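Local structure of periplasmic oligopeptide-binding protein (Burkholderia pseudomallei, 3ZS6) at residues A[429-443]-A[455-469]. The protein probably binds oligopeptides in the periplasm as the solute-binding component of an ABC transport system that imports them. Sequence-based numbering, arbitrary orientation.
Sequences VGYCNPKVDSLVAEA and LLTQAHDLAMNDYPM
D466 OD2 accepts two hydrogen bonds from the other segment. The hydroxyl of Y431 donates the shorter, Y431 OH to D466 OD2 at 2.6 Å, reaching the oxygen on its anti side with ring and carboxylate planes 61° apart. N433 ND2 approaches D466 OD2 nearly along its C-O axis at 3.2 Å, amide and carboxylate almost coplanar. N433 is also the N-cap residue of helix 434-443, its OD1 accepting weak capping bonds from K435 N and V436 N; the same side chain thus caps the helix and links it to the M464-Y467 turn at the end of helix 449-464. With CG of Y431 anti to the backbone N (chi1 178°), P468 sits over one face of the ring, its CB 3.9 Å from the centroid in a CH-pi contact. The two helices run antiparallel at 166°, their axes approaching to 8.5 Å. A459 faces helix 434-443, its CB 3.7 Å from L439 CB, while L462 CD2 packs against K435 CG and V436 CG2. At the far end A443 CB fits tightly against L455 CB and L456 CD2. Helix 414-417 borders this helical hairpin, F417 touching V440, L456 and A459; the C422-C432 disulfide ties its start to the preceding chain, and V429 and M469 pack on strand 260-266.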
loop_
_atom_site.group_PDB
_atom_site.type_symbol
_atom_site.label_atom_id
_atom_site.label_comp_id
_atom_site.label_asym_id
_atom_site.label_seq_id
_atom_site.Cartn_x
_atom_site.Cartn_y
_atom_site.Cartn_z
ATOM N N VAL A 429 -5.405 13.263 3.050
ATOM C CA VAL A 429 -6.602 13.960 3.550
ATOM C C VAL A 429 -6.261 15.322 4.170
ATOM O O VAL A 429 -7.122 16.205 4.273
ATOM C CB VAL A 429 -7.414 13.126 4.560
ATOM C CG1 VAL A 429 -7.813 11.784 3.937
ATOM C CG2 VAL A 429 -6.632 12.935 5.873
ATOM N N GLY A 430 -5.007 15.480 4.586
ATOM C CA GLY A 430 -4.521 16.754 5.093
ATOM C C GLY A 430 -4.809 16.947 6.569
ATOM O O GLY A 430 -5.054 18.059 7.027
ATOM N N TYR A 431 -4.789 15.854 7.319
ATOM C CA TYR A 431 -5.079 15.908 8.745
ATOM C C TYR A 431 -3.806 16.261 9.491
ATOM O O TYR A 431 -2.708 15.897 9.058
ATOM C CB TYR A 431 -5.615 14.549 9.199
ATOM C CG TYR A 431 -5.936 14.414 10.672
ATOM C CD1 TYR A 431 -7.076 14.995 11.215
ATOM C CD2 TYR A 431 -5.120 13.668 11.509
ATOM C CE1 TYR A 431 -7.380 14.855 12.560
ATOM C CE2 TYR A 431 -5.414 13.522 12.854
ATOM C CZ TYR A 431 -6.543 14.112 13.373
ATOM O OH TYR A 431 -6.832 13.953 14.711
ATOM N N CYS A 432 -3.942 16.992 10.594
ATOM C CA CYS A 432 -2.792 17.274 11.450
ATOM C C CYS A 432 -3.209 17.494 12.896
ATOM O O CYS A 432 -3.857 18.487 13.222
ATOM C CB CYS A 432 -1.993 18.475 10.946
ATOM S SG CYS A 432 -0.594 18.936 12.040
ATOM N N ASN A 433 -2.832 16.554 13.754
ATOM C CA ASN A 433 -3.099 16.667 15.179
ATOM C C ASN A 433 -1.821 16.428 15.968
ATOM O O ASN A 433 -1.447 15.278 16.217
ATOM C CB ASN A 433 -4.199 15.696 15.618
ATOM C CG ASN A 433 -4.622 15.911 17.069
ATOM O OD1 ASN A 433 -3.808 16.281 17.924
ATOM N ND2 ASN A 433 -5.901 15.681 17.351
ATOM N N PRO A 434 -1.150 17.526 16.365
ATOM C CA PRO A 434 0.138 17.526 17.069
ATOM C C PRO A 434 0.132 16.626 18.302
ATOM O O PRO A 434 1.155 16.020 18.614
ATOM C CB PRO A 434 0.311 18.992 17.490
ATOM C CG PRO A 434 -0.489 19.764 16.485
ATOM C CD PRO A 434 -1.677 18.891 16.174
ATOM N N LYS A 435 -0.996 16.545 19.000
ATOM C CA LYS A 435 -1.092 15.648 20.146
ATOM C C LYS A 435 -0.954 14.190 19.698
ATOM O O LYS A 435 -0.184 13.418 20.282
ATOM C CB LYS A 435 -2.397 15.862 20.908
ATOM C CG LYS A 435 -2.567 14.940 22.102
ATOM C CD LYS A 435 -1.407 15.072 23.085
ATOM C CE LYS A 435 -1.614 14.194 24.314
ATOM N NZ LYS A 435 -0.496 14.316 25.296
ATOM N N VAL A 436 -1.691 13.812 18.657
ATOM C CA VAL A 436 -1.524 12.478 18.094
ATOM C C VAL A 436 -0.051 12.238 17.759
ATOM O O VAL A 436 0.525 11.230 18.159
ATOM C CB VAL A 436 -2.389 12.255 16.831
ATOM C CG1 VAL A 436 -1.965 10.976 16.125
ATOM C CG2 VAL A 436 -3.871 12.214 17.194
ATOM N N ASP A 437 0.553 13.172 17.032
ATOM C CA ASP A 437 1.948 13.031 16.632
ATOM C C ASP A 437 2.880 12.894 17.842
ATOM O O ASP A 437 3.798 12.072 17.837
ATOM C CB ASP A 437 2.379 14.203 15.741
ATOM C CG ASP A 437 1.749 14.150 14.348
ATOM O OD1 ASP A 437 0.764 13.402 14.152
ATOM O OD2 ASP A 437 2.239 14.866 13.447
ATOM N N SER A 438 2.641 13.683 18.884
ATOM C CA SER A 438 3.528 13.643 20.045
ATOM C C SER A 438 3.355 12.332 20.804
ATOM O O SER A 438 4.319 11.785 21.331
ATOM C CB SER A 438 3.316 14.852 20.970
ATOM O OG SER A 438 2.350 14.582 21.966
ATOM N N LEU A 439 2.125 11.830 20.851
ATOM C CA LEU A 439 1.864 10.530 21.458
ATOM C C LEU A 439 2.616 9.420 20.723
ATOM O O LEU A 439 3.146 8.497 21.347
ATOM C CB LEU A 439 0.361 10.231 21.495
ATOM C CG LEU A 439 -0.464 10.992 22.542
ATOM C CD1 LEU A 439 -1.942 10.655 22.418
ATOM C CD2 LEU A 439 0.031 10.708 23.959
ATOM N N VAL A 440 2.666 9.504 19.396
ATOM C CA VAL A 440 3.389 8.502 18.612
ATOM C C VAL A 440 4.894 8.559 18.891
ATOM O O VAL A 440 5.536 7.530 19.102
ATOM C CB VAL A 440 3.157 8.676 17.108
ATOM C CG1 VAL A 440 4.154 7.816 16.315
ATOM C CG2 VAL A 440 1.711 8.329 16.749
ATOM N N ALA A 441 5.450 9.766 18.880
ATOM C CA ALA A 441 6.873 9.952 19.133
ATOM C C ALA A 441 7.237 9.414 20.515
ATOM O O ALA A 441 8.290 8.795 20.700
ATOM C CB ALA A 441 7.244 11.424 19.012
ATOM N N GLU A 442 6.350 9.646 21.477
ATOM C CA GLU A 442 6.526 9.129 22.826
ATOM C C GLU A 442 6.504 7.600 22.835
ATOM O O GLU A 442 7.387 6.965 23.412
ATOM C CB GLU A 442 5.445 9.689 23.755
ATOM C CG GLU A 442 5.558 9.208 25.187
ATOM C CD GLU A 442 4.728 10.034 26.153
ATOM O OE1 GLU A 442 3.535 10.283 25.872
ATOM O OE2 GLU A 442 5.277 10.444 27.196
ATOM N N ALA A 443 5.497 7.015 22.188
ATOM C CA ALA A 443 5.376 5.561 22.110
ATOM C C ALA A 443 6.654 4.927 21.579
ATOM O O ALA A 443 7.039 3.835 21.999
ATOM C CB ALA A 443 4.192 5.168 21.235
ATOM N N LEU A 455 0.378 3.419 24.135
ATOM C CA LEU A 455 0.449 4.783 23.625
ATOM C C LEU A 455 0.000 4.879 22.159
ATOM O O LEU A 455 -0.660 5.843 21.773
ATOM C CB LEU A 455 1.862 5.351 23.803
ATOM C CG LEU A 455 2.281 5.625 25.252
ATOM C CD1 LEU A 455 3.628 6.341 25.316
ATOM C CD2 LEU A 455 1.216 6.437 25.967
ATOM N N LEU A 456 0.348 3.885 21.344
ATOM C CA LEU A 456 -0.071 3.908 19.944
ATOM C C LEU A 456 -1.582 3.729 19.824
ATOM O O LEU A 456 -2.222 4.318 18.953
ATOM C CB LEU A 456 0.667 2.851 19.117
ATOM C CG LEU A 456 2.171 3.054 18.929
ATOM C CD1 LEU A 456 2.730 1.992 17.980
ATOM C CD2 LEU A 456 2.479 4.457 18.413
ATOM N N THR A 457 -2.145 2.909 20.707
ATOM C CA THR A 457 -3.580 2.688 20.736
ATOM C C THR A 457 -4.280 3.987 21.121
ATOM O O THR A 457 -5.268 4.387 20.495
ATOM C CB THR A 457 -3.961 1.579 21.739
ATOM O OG1 THR A 457 -3.341 0.348 21.349
ATOM C CG2 THR A 457 -5.465 1.386 21.784
ATOM N N GLN A 458 -3.750 4.651 22.145
ATOM C CA GLN A 458 -4.300 5.927 22.586
ATOM C C GLN A 458 -4.261 6.953 21.458
ATOM O O GLN A 458 -5.252 7.628 21.197
ATOM C CB GLN A 458 -3.558 6.451 23.816
ATOM C CG GLN A 458 -4.076 7.795 24.300
ATOM C CD GLN A 458 -3.284 8.346 25.468
ATOM O OE1 GLN A 458 -2.323 7.727 25.934
ATOM N NE2 GLN A 458 -3.681 9.522 25.944
ATOM N N ALA A 459 -3.121 7.049 20.777
ATOM C CA ALA A 459 -2.974 7.959 19.642
ATOM C C ALA A 459 -3.917 7.627 18.474
ATOM O O ALA A 459 -4.497 8.533 17.866
ATOM C CB ALA A 459 -1.529 7.984 19.163
ATOM N N HIS A 460 -4.060 6.342 18.152
ATOM C CA HIS A 460 -4.965 5.944 17.072
ATOM C C HIS A 460 -6.405 6.335 17.406
ATOM O O HIS A 460 -7.068 7.001 16.605
ATOM C CB HIS A 460 -4.867 4.443 16.756
ATOM C CG HIS A 460 -5.794 3.993 15.662
ATOM N ND1 HIS A 460 -6.711 2.976 15.830
ATOM C CD2 HIS A 460 -5.954 4.431 14.389
ATOM C CE1 HIS A 460 -7.395 2.808 14.711
ATOM N NE2 HIS A 460 -6.956 3.681 13.820
ATOM N N ASP A 461 -6.877 5.931 18.587
ATOM C CA ASP A 461 -8.215 6.300 19.058
ATOM C C ASP A 461 -8.436 7.809 18.996
ATOM O O ASP A 461 -9.487 8.279 18.559
ATOM C CB ASP A 461 -8.441 5.845 20.507
ATOM C CG ASP A 461 -8.492 4.333 20.661
ATOM O OD1 ASP A 461 -8.586 3.609 19.642
ATOM O OD2 ASP A 461 -8.456 3.871 21.822
ATOM N N LEU A 462 -7.448 8.567 19.461
ATOM C CA LEU A 462 -7.565 10.020 19.484
ATOM C C LEU A 462 -7.795 10.560 18.077
ATOM O O LEU A 462 -8.692 11.383 17.851
ATOM C CB LEU A 462 -6.313 10.656 20.092
ATOM C CG LEU A 462 -6.387 12.171 20.303
ATOM C CD1 LEU A 462 -7.584 12.519 21.178
ATOM C CD2 LEU A 462 -5.089 12.715 20.912
ATOM N N ALA A 463 -6.986 10.091 17.131
ATOM C CA ALA A 463 -7.144 10.493 15.735
ATOM C C ALA A 463 -8.509 10.107 15.155
ATOM O O ALA A 463 -9.135 10.905 14.462
ATOM C CB ALA A 463 -6.032 9.910 14.886
ATOM N N MET A 464 -8.958 8.878 15.406
ATOM C CA MET A 464 -10.199 8.403 14.784
ATOM C C MET A 464 -11.437 9.120 15.341
ATOM O O MET A 464 -12.461 9.220 14.663
ATOM C CB MET A 464 -10.350 6.882 14.914
ATOM C CG MET A 464 -9.320 6.068 14.137
ATOM S SD MET A 464 -9.293 6.394 12.361
ATOM C CE MET A 464 -7.990 7.620 12.256
ATOM N N ASN A 465 -11.344 9.612 16.575
ATOM C CA ASN A 465 -12.422 10.420 17.138
ATOM C C ASN A 465 -12.599 11.727 16.374
ATOM O O ASN A 465 -13.627 12.395 16.492
ATOM C CB ASN A 465 -12.194 10.682 18.627
ATOM C CG ASN A 465 -12.560 9.488 19.488
ATOM O OD1 ASN A 465 -13.644 8.917 19.352
ATOM N ND2 ASN A 465 -11.654 9.096 20.372
ATOM N N ASP A 466 -11.598 12.077 15.571
ATOM C CA ASP A 466 -11.688 13.239 14.689
ATOM C C ASP A 466 -12.236 12.881 13.299
ATOM O O ASP A 466 -12.517 13.762 12.493
ATOM C CB ASP A 466 -10.320 13.926 14.569
ATOM C CG ASP A 466 -9.948 14.729 15.823
ATOM O OD1 ASP A 466 -10.838 14.976 16.667
ATOM O OD2 ASP A 466 -8.771 15.122 15.960
ATOM N N TYR A 467 -12.388 11.585 13.025
ATOM C CA TYR A 467 -12.899 11.114 11.726
ATOM C C TYR A 467 -12.266 11.820 10.529
ATOM O O TYR A 467 -12.964 12.334 9.658
ATOM C CB TYR A 467 -14.433 11.205 11.692
ATOM C CG TYR A 467 -15.033 10.393 12.807
ATOM C CD1 TYR A 467 -15.256 9.040 12.647
ATOM C CD2 TYR A 467 -15.298 10.965 14.050
ATOM C CE1 TYR A 467 -15.762 8.276 13.672
ATOM C CE2 TYR A 467 -15.814 10.210 15.084
ATOM C CZ TYR A 467 -16.043 8.863 14.884
ATOM O OH TYR A 467 -16.552 8.084 15.895
ATOM N N PRO A 468 -10.926 11.844 10.485
ATOM C CA PRO A 468 -10.204 12.461 9.368
ATOM C C PRO A 468 -10.499 11.778 8.033
ATOM O O PRO A 468 -10.363 12.418 6.988
ATOM C CB PRO A 468 -8.728 12.289 9.760
ATOM C CG PRO A 468 -8.719 11.143 10.750
ATOM C CD PRO A 468 -10.013 11.305 11.510
ATOM N N MET A 469 -10.879 10.503 8.075
ATOM C CA MET A 469 -11.366 9.787 6.897
ATOM C C MET A 469 -12.461 8.820 7.344
ATOM O O MET A 469 -12.814 8.791 8.521
ATOM C CB MET A 469 -10.233 9.026 6.188
ATOM C CG MET A 469 -9.442 8.077 7.094
ATOM S SD MET A 469 -7.946 8.823 7.808
ATOM C CE MET A 469 -6.829 8.772 6.390
#